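Cytochrome c, putative (Shewanella oneidensis, PDB 1SP3) probably works as a respiratory tetrathionate reductase, an oxidoreductase that carries electrons through a chain of eight covalently bound c-type hemes. Local coordinates at residues I207-C212 / A231-H236; A216-K221 / T225-V230. All coordinates share one frame; numbering follows the deposited sequence.

Contact 1: I207-C212 / A231-H236. Unlike the reference sequence in segment 207-212: Asn211 (reference Gln). With HEC (heme c), chain I.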
ATOM      1  N   ILE A 207       7.628  -3.471 -14.312  1.00 45.42           N
ATOM      2  CA  ILE A 207       6.609  -3.312 -15.335  1.00 42.75           C
ATOM      3  C   ILE A 207       6.709  -1.851 -15.498  1.00 43.34           C
ATOM      4  O   ILE A 207       6.816  -1.186 -14.515  1.00 45.85           O
ATOM      5  CB  ILE A 207       5.192  -3.459 -14.761  1.00 40.92           C
ATOM      6  CG1 ILE A 207       5.070  -4.674 -13.845  1.00 38.03           C
ATOM      7  CG2 ILE A 207       4.040  -3.247 -15.891  1.00 38.42           C
ATOM      8  CD1 ILE A 207       3.930  -4.523 -12.913  1.00 29.74           C
ATOM      9  N   GLY A 208       6.602  -1.231 -16.623  1.00 41.61           N
ATOM     10  CA  GLY A 208       6.444   0.213 -16.325  1.00 37.34           C
ATOM     11  C   GLY A 208       5.440   0.505 -17.397  1.00 36.36           C
ATOM     12  O   GLY A 208       4.430  -0.146 -17.462  1.00 38.95           O
ATOM     13  N   CYS A 209       5.777   1.345 -18.327  1.00 34.16           N
ATOM     14  CA  CYS A 209       4.832   1.635 -19.402  1.00 34.06           C
ATOM     15  C   CYS A 209       5.488   1.299 -20.729  1.00 33.31           C
ATOM     16  O   CYS A 209       4.849   1.378 -21.752  1.00 34.46           O
ATOM     17  CB  CYS A 209       4.451   3.127 -19.365  1.00 31.85           C
ATOM     18  SG  CYS A 209       3.839   3.573 -17.749  1.00 30.32           S
ATOM     19  N   GLU A 210       6.774   0.958 -20.692  1.00 34.75           N
ATOM     20  CA  GLU A 210       7.571   0.885 -21.910  1.00 36.38           C
ATOM     21  C   GLU A 210       7.785  -0.491 -22.515  1.00 36.76           C
ATOM     22  O   GLU A 210       8.496  -0.602 -23.464  1.00 36.49           O
ATOM     23  CB  GLU A 210       8.888   1.631 -21.774  1.00 35.97           C
ATOM     24  CG  GLU A 210       8.677   3.131 -21.930  1.00 40.06           C
ATOM     25  CD  GLU A 210       9.824   4.005 -21.323  1.00 49.14           C
ATOM     26  OE1 GLU A 210      10.933   4.091 -21.916  1.00 50.44           O
ATOM     27  OE2 GLU A 210       9.630   4.612 -20.237  1.00 47.20           O
ATOM     28  N   ASN A 211       7.244  -1.521 -21.942  1.00 36.07           N
ATOM     29  CA  ASN A 211       7.252  -2.804 -22.675  1.00 37.16           C
ATOM     30  C   ASN A 211       6.000  -2.950 -23.523  1.00 35.44           C
ATOM     31  O   ASN A 211       6.018  -3.764 -24.391  1.00 33.84           O
ATOM     32  CB  ASN A 211       7.372  -4.042 -21.778  1.00 36.98           C
ATOM     33  CG  ASN A 211       8.525  -3.944 -20.808  1.00 42.66           C
ATOM     34  OD1 ASN A 211       9.706  -3.798 -21.211  1.00 46.27           O
ATOM     35  ND2 ASN A 211       8.190  -3.939 -19.493  1.00 41.29           N
ATOM     36  N   CYS A 212       4.887  -2.183 -23.286  1.00 37.00           N
ATOM     37  CA  CYS A 212       3.726  -2.145 -24.199  1.00 34.48           C
ATOM     38  C   CYS A 212       3.592  -0.835 -24.962  1.00 34.26           C
ATOM     39  O   CYS A 212       2.912  -0.761 -25.979  1.00 35.32           O
ATOM     40  CB  CYS A 212       2.452  -2.401 -23.428  1.00 33.91           C
ATOM     41  SG  CYS A 212       2.584  -3.798 -22.318  1.00 31.61           S
ATOM     42  N   ALA A 231       7.862  11.255 -15.786  1.00 23.74           N
ATOM     43  CA  ALA A 231       7.377   9.857 -15.847  1.00 24.23           C
ATOM     44  C   ALA A 231       6.091   9.800 -16.570  1.00 25.24           C
ATOM     45  O   ALA A 231       5.270  10.713 -16.417  1.00 25.33           O
ATOM     46  CB  ALA A 231       7.139   9.309 -14.431  1.00 24.11           C
ATOM     47  N   CYS A 232       5.847   8.719 -17.314  1.00 24.41           N
ATOM     48  CA  CYS A 232       4.561   8.602 -18.007  1.00 25.33           C
ATOM     49  C   CYS A 232       3.414   8.835 -17.056  1.00 24.91           C
ATOM     50  O   CYS A 232       2.421   9.495 -17.377  1.00 23.25           O
ATOM     51  CB  CYS A 232       4.372   7.192 -18.668  1.00 24.31           C
ATOM     52  SG  CYS A 232       5.807   6.516 -19.504  1.00 28.93           S
ATOM     53  N   GLN A 233       3.520   8.208 -15.884  1.00 25.08           N
ATOM     54  CA  GLN A 233       2.471   8.247 -14.853  1.00 22.98           C
ATOM     55  C   GLN A 233       2.106   9.678 -14.500  1.00 24.72           C
ATOM     56  O   GLN A 233       0.970   9.984 -14.237  1.00 25.87           O
ATOM     57  CB  GLN A 233       3.010   7.546 -13.585  1.00 22.99           C
ATOM     58  CG  GLN A 233       3.069   5.985 -13.699  1.00 19.90           C
ATOM     59  CD  GLN A 233       4.386   5.504 -14.141  1.00 26.13           C
ATOM     60  OE1 GLN A 233       5.109   6.213 -14.889  1.00 22.43           O
ATOM     61  NE2 GLN A 233       4.784   4.317 -13.641  1.00 25.73           N
ATOM     62  N   THR A 234       3.057  10.604 -14.492  1.00 24.58           N
ATOM     63  CA  THR A 234       2.715  12.004 -14.172  1.00 23.48           C
ATOM     64  C   THR A 234       1.657  12.638 -15.069  1.00 24.27           C
ATOM     65  O   THR A 234       0.648  13.200 -14.605  1.00 23.32           O
ATOM     66  CB  THR A 234       4.050  12.811 -14.113  1.00 25.25           C
ATOM     67  OG1 THR A 234       4.803  12.328 -13.002  1.00 26.00           O
ATOM     68  CG2 THR A 234       3.830  14.374 -13.827  1.00 23.74           C
ATOM     69  N   CYS A 235       1.861  12.586 -16.387  1.00 23.77           N
ATOM     70  CA  CYS A 235       0.859  13.161 -17.294  1.00 23.53           C
ATOM     71  C   CYS A 235      -0.450  12.350 -17.416  1.00 22.90           C
ATOM     72  O   CYS A 235      -1.528  12.894 -17.630  1.00 24.47           O
ATOM     73  CB  CYS A 235       1.502  13.381 -18.656  1.00 24.99           C
ATOM     74  SG  CYS A 235       2.824  14.667 -18.504  1.00 26.39           S
ATOM     75  N   HIS A 236      -0.351  11.044 -17.261  1.00 22.71           N
ATOM     76  CA  HIS A 236      -1.411  10.120 -17.617  1.00 23.39           C
ATOM     77  C   HIS A 236      -2.231   9.639 -16.457  1.00 23.35           C
ATOM     78  O   HIS A 236      -3.232   8.935 -16.648  1.00 23.99           O
ATOM     79  CB  HIS A 236      -0.778   8.960 -18.342  1.00 24.38           C
ATOM     80  CG  HIS A 236      -0.372   9.337 -19.734  1.00 29.09           C
ATOM     81  ND1 HIS A 236      -1.308   9.700 -20.681  1.00 28.45           N
ATOM     82  CD2 HIS A 236       0.833   9.477 -20.321  1.00 29.95           C
ATOM     83  CE1 HIS A 236      -0.696  10.027 -21.795  1.00 29.69           C
ATOM     84  NE2 HIS A 236       0.596   9.848 -21.624  1.00 30.27           N
TER
HETATM   85 FE   HEC I 807       1.579  10.461 -23.247  1.00 32.23          FE
HETATM   86  CHA HEC I 807      -0.913  10.652 -25.320  1.00 27.19           C
HETATM   87  CHB HEC I 807       1.718   7.070 -23.532  1.00 23.70           C
HETATM   88  CHC HEC I 807       4.656  10.342 -21.497  1.00 22.92           C
HETATM   89  CHD HEC I 807       1.319  13.722 -22.390  1.00 19.50           C
HETATM   90  NA  HEC I 807       0.602   9.034 -24.318  1.00 32.09           N
HETATM   91  C1A HEC I 807      -0.377   9.394 -25.192  1.00 29.80           C
HETATM   92  C2A HEC I 807      -0.852   8.162 -25.776  1.00 30.16           C
HETATM   93  C3A HEC I 807      -0.128   7.140 -25.321  1.00 27.81           C
HETATM   94  C4A HEC I 807       0.783   7.679 -24.329  1.00 27.86           C
HETATM   95  CMA HEC I 807      -0.293   5.655 -25.763  1.00 29.34           C
HETATM   96  CAA HEC I 807      -1.944   8.103 -26.874  1.00 33.13           C
HETATM   97  CBA HEC I 807      -1.213   8.436 -28.180  1.00 34.35           C
HETATM   98  CGA HEC I 807      -2.217   8.566 -29.311  1.00 39.93           C
HETATM   99  O1A HEC I 807      -2.730   7.554 -29.770  1.00 41.57           O
HETATM  100  O2A HEC I 807      -2.555   9.699 -29.703  1.00 43.18           O
HETATM  101  NB  HEC I 807       2.922   9.032 -22.653  1.00 27.09           N
HETATM  102  C1B HEC I 807       2.699   7.680 -22.808  1.00 25.59           C
HETATM  103  C2B HEC I 807       3.788   6.985 -22.244  1.00 26.56           C
HETATM  104  C3B HEC I 807       4.621   7.867 -21.747  1.00 23.13           C
HETATM  105  C4B HEC I 807       4.101   9.167 -21.981  1.00 27.57           C
HETATM  106  CMB HEC I 807       3.955   5.455 -22.341  1.00 26.19           C
HETATM  107  CAB HEC I 807       5.992   7.578 -21.098  1.00 26.45           C
HETATM  108  CBB HEC I 807       6.807   6.938 -21.974  1.00 24.64           C
HETATM  109  NC  HEC I 807       2.779  11.778 -22.135  1.00 27.26           N
HETATM  110  C1C HEC I 807       3.935  11.490 -21.448  1.00 23.26           C
HETATM  111  C2C HEC I 807       4.316  12.651 -20.743  1.00 27.36           C
HETATM  112  C3C HEC I 807       3.366  13.608 -20.977  1.00 27.80           C
HETATM  113  C4C HEC I 807       2.388  13.049 -21.879  1.00 25.27           C
HETATM  114  CMC HEC I 807       5.561  12.682 -19.831  1.00 25.82           C
HETATM  115  CAC HEC I 807       3.286  15.062 -20.388  1.00 25.52           C
HETATM  116  CBC HEC I 807       4.341  15.945 -20.274  1.00 17.20           C
HETATM  117  ND  HEC I 807       0.416  11.967 -23.708  1.00 28.32           N
HETATM  118  C1D HEC I 807       0.424  13.260 -23.273  1.00 26.37           C
HETATM  119  C2D HEC I 807      -0.606  14.030 -23.942  1.00 21.55           C
HETATM  120  C3D HEC I 807      -1.329  13.038 -24.742  1.00 26.40           C
HETATM  121  C4D HEC I 807      -0.610  11.811 -24.615  1.00 28.81           C
HETATM  122  CMD HEC I 807      -0.953  15.553 -23.688  1.00 19.63           C
HETATM  123  CAD HEC I 807      -2.575  13.287 -25.701  1.00 33.17           C
HETATM  124  CBD HEC I 807      -1.949  13.794 -27.018  1.00 37.37           C
HETATM  125  CGD HEC I 807      -1.878  12.569 -27.913  1.00 45.85           C
HETATM  126  O1D HEC I 807      -2.976  11.888 -28.097  1.00 44.87           O
HETATM  127  O2D HEC I 807      -0.733  12.258 -28.446  1.00 45.47           O
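Cys209 and Cys232, the first cysteines of two CXXCH heme-binding motifs, meet side by side and bring the attachment sites of hemes 5 and 7 together. The motifs run from Cys209 through Cys212 to His213 and from Cys232 through Cys235 to His236, the second wound into the short helix 232-236.

The side chain of Cys209 forms the centre of the contact. Cys209 CB lies 3.7 Å from Cys232 SG. Nearly as close, methyl CMB of heme 7 is 3.8 Å from Cys209 CB, which thus packs against both the neighbouring thioether and the rim of its porphyrin. Beyond CB, SG stands anti to the carbonyl carbon (chi1 -55°), which lays it alongside Cys232 CB at 3.8 Å. The same sulfur ends in the thioether to CAB of heme 5, and this buried apolar seam therefore lies between two different cofactors.

Gln233 approaches Cys209 with the end of its side chain. A bend at chi2 (94°) places OE1 4.1 Å from Cys209 SG, in van der Waals packing, while NE2 is held by Asn399 and Asp205, whose bonds would fix the turn of the buried amide. At the exposed side, the extended chain of Glu210 passes its OE2 over the edge of the contact toward Cys232 SG and vinyl-derived CBB of heme 7.

Helix 232-236 supplies the remaining attachments. Its Cys232 SG is bonded to CAB and Cys235 SG to CAC, and the helical turn is closed by His236 N giving a hydrogen bond to Cys232 O. That turn brings the imidazole to the iron, with Cys235 CB over one ring face near its rim and His236 NE2 2.0 Å from FE.

Contact 2: A216-K221 / T225-V230; sequences APHSNK and THTATV. With HEC (heme c), chain I.
The loop that carries the distal axial ligand of heme 7, His218, is met again by the chain near the end of helix 221-226, where Thr227 packs against the imidazole. Methyl CG2 of Thr227 sits at the edge of the His218 ring, near its plane and 4.2 Å from CE1, and also touches the porphyrin at CHC (3.7 Å). Its OG1 is turned to Asn224 O.

Pro217 closes one face of the same ring, with CG above the ring centre, and that carbon also rests on heme atom C1B at 3.4 Å. At Lys221, farther from the heme, the two segments are joined by a helical bond from Thr225 N to Lys221 O, 2.8 Å long with an N-H...O angle of 151°. Asn220 is the N-cap of this helix, its OD1 accepting from Lys222 N. One residue beyond Thr225, His226 binds the iron of heme 8 together with His415.

His218 NE2 reaches FE at 2.1 Å. With NE2 on the iron, ND1 presumably carries the proton and donates to Asn224 OD1; this would fix the ring's rotation and make the imidazole a slightly stronger electron donor to iron.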
ATOM      1  N   ALA A 216       8.684   6.782 -26.991  1.00 35.94           N
ATOM      2  CA  ALA A 216       8.343   8.015 -27.657  1.00 33.36           C
ATOM      3  C   ALA A 216       6.965   7.849 -28.383  1.00 33.26           C
ATOM      4  O   ALA A 216       6.883   7.919 -29.603  1.00 33.72           O
ATOM      5  CB  ALA A 216       9.520   8.457 -28.589  1.00 32.95           C
ATOM      6  N   PRO A 217       5.884   7.684 -27.591  1.00 31.23           N
ATOM      7  CA  PRO A 217       4.589   7.236 -28.076  1.00 31.45           C
ATOM      8  C   PRO A 217       3.759   8.352 -28.744  1.00 32.25           C
ATOM      9  O   PRO A 217       2.704   7.980 -29.262  1.00 32.98           O
ATOM     10  CB  PRO A 217       3.851   6.848 -26.790  1.00 30.83           C
ATOM     11  CG  PRO A 217       4.397   7.813 -25.776  1.00 30.27           C
ATOM     12  CD  PRO A 217       5.847   7.975 -26.150  1.00 31.03           C
ATOM     13  N   HIS A 218       4.209   9.628 -28.704  1.00 32.68           N
ATOM     14  CA  HIS A 218       3.458  10.818 -29.196  1.00 32.64           C
ATOM     15  C   HIS A 218       3.856  11.242 -30.640  1.00 32.96           C
ATOM     16  O   HIS A 218       5.022  11.167 -31.020  1.00 32.74           O
ATOM     17  CB  HIS A 218       3.671  11.963 -28.207  1.00 31.34           C
ATOM     18  CG  HIS A 218       3.571  11.534 -26.752  1.00 30.71           C
ATOM     19  ND1 HIS A 218       4.665  11.455 -25.915  1.00 24.98           N
ATOM     20  CD2 HIS A 218       2.507  11.158 -26.003  1.00 25.71           C
ATOM     21  CE1 HIS A 218       4.281  11.062 -24.719  1.00 28.34           C
ATOM     22  NE2 HIS A 218       2.978  10.862 -24.743  1.00 25.73           N
ATOM     23  N   SER A 219       2.900  11.665 -31.457  1.00 33.69           N
ATOM     24  CA  SER A 219       3.263  12.273 -32.731  1.00 35.40           C
ATOM     25  C   SER A 219       3.881  13.640 -32.401  1.00 34.91           C
ATOM     26  O   SER A 219       4.788  14.105 -33.065  1.00 35.08           O
ATOM     27  CB  SER A 219       2.012  12.468 -33.615  1.00 36.36           C
ATOM     28  OG  SER A 219       0.896  12.872 -32.826  1.00 43.85           O
ATOM     29  N   ASN A 220       3.394  14.282 -31.343  1.00 34.93           N
ATOM     30  CA  ASN A 220       3.941  15.534 -30.968  1.00 35.80           C
ATOM     31  C   ASN A 220       5.337  15.344 -30.325  1.00 36.66           C
ATOM     32  O   ASN A 220       5.450  14.864 -29.192  1.00 36.09           O
ATOM     33  CB  ASN A 220       3.006  16.314 -30.061  1.00 34.76           C
ATOM     34  CG  ASN A 220       3.682  17.592 -29.521  1.00 36.84           C
ATOM     35  OD1 ASN A 220       4.887  17.821 -29.746  1.00 36.58           O
ATOM     36  ND2 ASN A 220       2.901  18.445 -28.867  1.00 39.19           N
ATOM     37  N   LYS A 221       6.389  15.772 -31.028  1.00 36.15           N
ATOM     38  CA  LYS A 221       7.713  15.413 -30.610  1.00 37.53           C
ATOM     39  C   LYS A 221       8.075  16.091 -29.281  1.00 37.90           C
ATOM     40  O   LYS A 221       8.974  15.649 -28.543  1.00 36.42           O
ATOM     41  CB  LYS A 221       8.691  15.731 -31.731  1.00 40.17           C
ATOM     42  CG  LYS A 221      10.164  15.879 -31.330  1.00 42.04           C
ATOM     43  CD  LYS A 221      10.835  17.040 -32.048  1.00 49.13           C
ATOM     44  CE  LYS A 221      12.368  16.804 -32.218  1.00 53.49           C
ATOM     45  NZ  LYS A 221      13.140  16.930 -30.951  1.00 53.18           N
ATOM     46  N   THR A 225       9.991  14.673 -26.130  1.00 32.49           N
ATOM     47  CA  THR A 225      11.183  15.068 -25.410  1.00 31.39           C
ATOM     48  C   THR A 225      11.020  15.092 -23.807  1.00 30.74           C
ATOM     49  O   THR A 225      11.995  14.895 -23.077  1.00 30.40           O
ATOM     50  CB  THR A 225      12.018  16.254 -26.016  1.00 33.62           C
ATOM     51  OG1 THR A 225      12.377  17.239 -24.996  1.00 33.73           O
ATOM     52  CG2 THR A 225      11.445  16.979 -27.155  1.00 34.67           C
ATOM     53  N   HIS A 226       9.801  15.307 -23.305  1.00 28.30           N
ATOM     54  CA  HIS A 226       9.539  15.359 -21.883  1.00 27.82           C
ATOM     55  C   HIS A 226       9.755  14.047 -21.186  1.00 28.74           C
ATOM     56  O   HIS A 226       9.992  14.015 -19.958  1.00 28.00           O
ATOM     57  CB  HIS A 226       8.103  15.807 -21.621  1.00 27.57           C
ATOM     58  CG  HIS A 226       7.909  17.308 -21.764  1.00 29.49           C
ATOM     59  ND1 HIS A 226       7.949  17.962 -22.982  1.00 32.11           N
ATOM     60  CD2 HIS A 226       7.648  18.269 -20.839  1.00 26.92           C
ATOM     61  CE1 HIS A 226       7.685  19.252 -22.810  1.00 32.91           C
ATOM     62  NE2 HIS A 226       7.497  19.464 -21.513  1.00 30.49           N
ATOM     63  N   THR A 227       9.683  12.945 -21.918  1.00 26.28           N
ATOM     64  CA  THR A 227       9.708  11.698 -21.196  1.00 29.23           C
ATOM     65  C   THR A 227      11.053  11.386 -20.608  1.00 29.20           C
ATOM     66  O   THR A 227      11.099  10.490 -19.802  1.00 31.69           O
ATOM     67  CB  THR A 227       9.251  10.443 -22.055  1.00 29.17           C
ATOM     68  OG1 THR A 227      10.223  10.246 -23.063  1.00 28.78           O
ATOM     69  CG2 THR A 227       8.065  10.750 -22.868  1.00 29.47           C
ATOM     70  N   ALA A 228      12.150  12.064 -20.989  1.00 29.82           N
ATOM     71  CA  ALA A 228      13.421  11.794 -20.294  1.00 29.54           C
ATOM     72  C   ALA A 228      13.364  12.361 -18.853  1.00 29.54           C
ATOM     73  O   ALA A 228      14.241  12.073 -18.029  1.00 28.21           O
ATOM     74  CB  ALA A 228      14.597  12.387 -21.027  1.00 31.45           C
ATOM     75  N   THR A 229      12.345  13.194 -18.552  1.00 29.07           N
ATOM     76  CA  THR A 229      12.352  13.917 -17.276  1.00 28.06           C
ATOM     77  C   THR A 229      11.066  13.668 -16.459  1.00 25.75           C
ATOM     78  O   THR A 229      10.998  13.751 -15.219  1.00 27.83           O
ATOM     79  CB  THR A 229      12.505  15.448 -17.621  1.00 27.74           C
ATOM     80  OG1 THR A 229      13.856  15.692 -18.011  1.00 34.38           O
ATOM     81  CG2 THR A 229      12.335  16.373 -16.392  1.00 24.17           C
ATOM     82  N   VAL A 230      10.024  13.496 -17.179  1.00 25.61           N
ATOM     83  CA  VAL A 230       8.675  13.387 -16.625  1.00 25.80           C
ATOM     84  C   VAL A 230       8.203  11.930 -16.879  1.00 25.46           C
ATOM     85  O   VAL A 230       8.133  11.462 -18.062  1.00 25.53           O
ATOM     86  CB  VAL A 230       7.717  14.393 -17.227  1.00 24.51           C
ATOM     87  CG1 VAL A 230       6.419  14.241 -16.567  1.00 23.29           C
ATOM     88  CG2 VAL A 230       8.227  15.835 -17.051  1.00 27.07           C
TER
HETATM   89 FE   HEC I 807       1.579  10.461 -23.247  1.00 32.23          FE
HETATM   90  CHA HEC I 807      -0.913  10.652 -25.320  1.00 27.19           C
HETATM   91  CHB HEC I 807       1.718   7.070 -23.532  1.00 23.70           C
HETATM   92  CHC HEC I 807       4.656  10.342 -21.497  1.00 22.92           C
HETATM   93  CHD HEC I 807       1.319  13.722 -22.390  1.00 19.50           C
HETATM   94  NA  HEC I 807       0.602   9.034 -24.318  1.00 32.09           N
HETATM   95  C1A HEC I 807      -0.377   9.394 -25.192  1.00 29.80           C
HETATM   96  C2A HEC I 807      -0.852   8.162 -25.776  1.00 30.16           C
HETATM   97  C3A HEC I 807      -0.128   7.140 -25.321  1.00 27.81           C
HETATM   98  C4A HEC I 807       0.783   7.679 -24.329  1.00 27.86           C
HETATM   99  CMA HEC I 807      -0.293   5.655 -25.763  1.00 29.34           C
HETATM  100  CAA HEC I 807      -1.944   8.103 -26.874  1.00 33.13           C
HETATM  101  CBA HEC I 807      -1.213   8.436 -28.180  1.00 34.35           C
HETATM  102  CGA HEC I 807      -2.217   8.566 -29.311  1.00 39.93           C
HETATM  103  O1A HEC I 807      -2.730   7.554 -29.770  1.00 41.57           O
HETATM  104  O2A HEC I 807      -2.555   9.699 -29.703  1.00 43.18           O
HETATM  105  NB  HEC I 807       2.922   9.032 -22.653  1.00 27.09           N
HETATM  106  C1B HEC I 807       2.699   7.680 -22.808  1.00 25.59           C
HETATM  107  C2B HEC I 807       3.788   6.985 -22.244  1.00 26.56           C
HETATM  108  C3B HEC I 807       4.621   7.867 -21.747  1.00 23.13           C
HETATM  109  C4B HEC I 807       4.101   9.167 -21.981  1.00 27.57           C
HETATM  110  CMB HEC I 807       3.955   5.455 -22.341  1.00 26.19           C
HETATM  111  CAB HEC I 807       5.992   7.578 -21.098  1.00 26.45           C
HETATM  112  CBB HEC I 807       6.807   6.938 -21.974  1.00 24.64           C
HETATM  113  NC  HEC I 807       2.779  11.778 -22.135  1.00 27.26           N
HETATM  114  C1C HEC I 807       3.935  11.490 -21.448  1.00 23.26           C
HETATM  115  C2C HEC I 807       4.316  12.651 -20.743  1.00 27.36           C
HETATM  116  C3C HEC I 807       3.366  13.608 -20.977  1.00 27.80           C
HETATM  117  C4C HEC I 807       2.388  13.049 -21.879  1.00 25.27           C
HETATM  118  CMC HEC I 807       5.561  12.682 -19.831  1.00 25.82           C
HETATM  119  CAC HEC I 807       3.286  15.062 -20.388  1.00 25.52           C
HETATM  120  CBC HEC I 807       4.341  15.945 -20.274  1.00 17.20           C
HETATM  121  ND  HEC I 807       0.416  11.967 -23.708  1.00 28.32           N
HETATM  122  C1D HEC I 807       0.424  13.260 -23.273  1.00 26.37           C
HETATM  123  C2D HEC I 807      -0.606  14.030 -23.942  1.00 21.55           C
HETATM  124  C3D HEC I 807      -1.329  13.038 -24.742  1.00 26.40           C
HETATM  125  C4D HEC I 807      -0.610  11.811 -24.615  1.00 28.81           C
HETATM  126  CMD HEC I 807      -0.953  15.553 -23.688  1.00 19.63           C
HETATM  127  CAD HEC I 807      -2.575  13.287 -25.701  1.00 33.17           C
HETATM  128  CBD HEC I 807      -1.949  13.794 -27.018  1.00 37.37           C
HETATM  129  CGD HEC I 807      -1.878  12.569 -27.913  1.00 45.85           C
HETATM  130  O1D HEC I 807      -2.976  11.888 -28.097  1.00 44.87           O
HETATM  131  O2D HEC I 807      -0.733  12.258 -28.446  1.00 45.47           O

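In the fold
Contacts 1 and 2 grip heme 7 from its two faces, through His236 and His218 respectively, and their centres lie about 11 Å apart. Contact 2 is nested within the chain loop that contact 1 closes, and the two touch where Cys235 packs on Val230. Contact 1 is the more buried, its centre about 19 Å from that of the chain, and its chemistry is sulfur and apolar packing; contact 2, its centre about 29 Å out, is partly exposed and joined by a helical backbone bond. Each also reaches a further cofactor: Cys209, near CMB of heme 7, carries heme 5, and His226, near CBC, ligates heme 8, consistent with heme 7 lying between them.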